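Local structure of CbsA (Xanthomonas oryzae pv. oryzae, 5XYH) at residues H411-F414 with V415-V418. The protein is a cell-wall-degrading exoglucanase of glycoside hydrolase family 6 that probably releases cellobiose from the ends of cellulose chains. Numbering follows the deposited sequence.
Sequences HAHF and VQLV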
loop_
_atom_site.group_PDB
_atom_site.type_symbol
_atom_site.label_atom_id
_atom_site.label_comp_id
_atom_site.label_asym_id
_atom_site.label_seq_id
_atom_site.Cartn_x
_atom_site.Cartn_y
_atom_site.Cartn_z
ATOM N N HIS A 411 18.122 -4.554 5.770
ATOM C CA HIS A 411 19.212 -4.283 4.833
ATOM C C HIS A 411 19.240 -5.270 3.667
ATOM O O HIS A 411 19.402 -4.862 2.508
ATOM C CB HIS A 411 20.547 -4.291 5.581
ATOM C CG HIS A 411 21.738 -4.120 4.693
ATOM N ND1 HIS A 411 22.029 -2.930 4.060
ATOM C CD2 HIS A 411 22.717 -4.985 4.335
ATOM C CE1 HIS A 411 23.127 -3.072 3.341
ATOM N NE2 HIS A 411 23.569 -4.307 3.497
ATOM N N ALA A 412 19.067 -6.569 3.938
ATOM C CA ALA A 412 19.156 -7.547 2.855
ATOM C C ALA A 412 18.034 -7.365 1.833
ATOM O O ALA A 412 18.275 -7.444 0.624
ATOM C CB ALA A 412 19.150 -8.968 3.410
ATOM N N HIS A 413 16.803 -7.118 2.293
ATOM C CA HIS A 413 15.710 -6.834 1.354
ATOM C C HIS A 413 15.973 -5.560 0.562
ATOM O O HIS A 413 15.599 -5.455 -0.618
ATOM C CB HIS A 413 14.386 -6.711 2.102
ATOM C CG HIS A 413 13.188 -7.039 1.267
ATOM N ND1 HIS A 413 11.988 -6.376 1.397
ATOM C CD2 HIS A 413 13.000 -7.975 0.307
ATOM C CE1 HIS A 413 11.112 -6.882 0.546
ATOM N NE2 HIS A 413 11.697 -7.862 -0.121
ATOM N N PHE A 414 16.580 -4.563 1.206
ATOM C CA PHE A 414 16.820 -3.291 0.540
ATOM C C PHE A 414 17.774 -3.460 -0.632
ATOM O O PHE A 414 17.476 -3.041 -1.755
ATOM C CB PHE A 414 17.379 -2.271 1.523
ATOM C CG PHE A 414 17.544 -0.904 0.934
ATOM C CD1 PHE A 414 16.447 -0.224 0.422
ATOM C CD2 PHE A 414 18.792 -0.293 0.899
ATOM C CE1 PHE A 414 16.585 1.062 -0.121
ATOM C CE2 PHE A 414 18.943 0.993 0.348
ATOM C CZ PHE A 414 17.841 1.664 -0.159
ATOM N N VAL A 415 18.941 -4.061 -0.377
ATOM C CA VAL A 415 19.907 -4.319 -1.438
ATOM C C VAL A 415 19.254 -5.076 -2.581
ATOM O O VAL A 415 19.453 -4.753 -3.760
ATOM C CB VAL A 415 21.108 -5.095 -0.874
ATOM C CG1 VAL A 415 22.011 -5.580 -2.021
ATOM C CG2 VAL A 415 21.860 -4.234 0.155
ATOM N N GLN A 416 18.454 -6.091 -2.252
ATOM C CA GLN A 416 17.761 -6.857 -3.282
ATOM C C GLN A 416 16.798 -5.966 -4.074
ATOM O O GLN A 416 16.792 -5.980 -5.310
ATOM C CB GLN A 416 17.026 -8.040 -2.635
ATOM C CG GLN A 416 16.027 -8.748 -3.539
ATOM C CD GLN A 416 14.899 -9.451 -2.757
ATOM O OE1 GLN A 416 15.148 -10.353 -1.951
ATOM N NE2 GLN A 416 13.661 -9.025 -2.994
ATOM N N LEU A 417 16.003 -5.150 -3.371
ATOM C CA LEU A 417 15.027 -4.292 -4.039
ATOM C C LEU A 417 15.688 -3.304 -4.995
ATOM O O LEU A 417 15.178 -3.065 -6.101
ATOM C CB LEU A 417 14.199 -3.543 -2.999
ATOM C CG LEU A 417 13.152 -4.397 -2.282
ATOM C CD1 LEU A 417 12.665 -3.645 -1.050
ATOM C CD2 LEU A 417 11.994 -4.706 -3.226
ATOM N N VAL A 418 16.809 -2.700 -4.581
ATOM C CA VAL A 418 17.523 -1.765 -5.450
ATOM C C VAL A 418 18.118 -2.492 -6.651
ATOM O O VAL A 418 17.995 -2.038 -7.797
ATOM C CB VAL A 418 18.612 -1.028 -4.654
ATOM C CG1 VAL A 418 19.495 -0.207 -5.577
ATOM C CG2 VAL A 418 17.974 -0.158 -3.603
#
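Val-418 lays its CG2 methyl over one face of the Phe-414 ring, 4.0 Å from the ring centroid and nearest the CE1–CZ rim, the last of three i/i+4 CH-pi contacts along alpha-helix 411-419, near the C-terminus of this family 6 catalytic domain. With CG anti to the backbone N (chi1 -175°), the Phe-414 ring runs outward from the helix; around it lie Tyr-19 and Val-23 of helix 17-27 and Met-39 of helix 33-42, so this side packs against those two helices. Val-415 repeats the arrangement on His-411, its CG2 3.6 Å from CE1 over the imidazole face, while ND1 of that ring is hydrogen-bonded to Ser-26. Leu-417 CD1 sits over one face of the His-413 ring, nearest its ND1 among the ring atoms at 3.7 Å. The Gln-416 amide stands almost perpendicular to this imidazole, the planes 88° apart. Gln-416 NE2 and His-413 NE2 both hydrogen-bond to Gln-337 O, and Gln-416 NE2 also to Ala-340 O, tying the helix to the loop carrying them. Four successive i+4 backbone bonds hold the turns together, the straightest from Val-415 N to His-411 O, 3.0 Å long with an N-H...O angle of 174°.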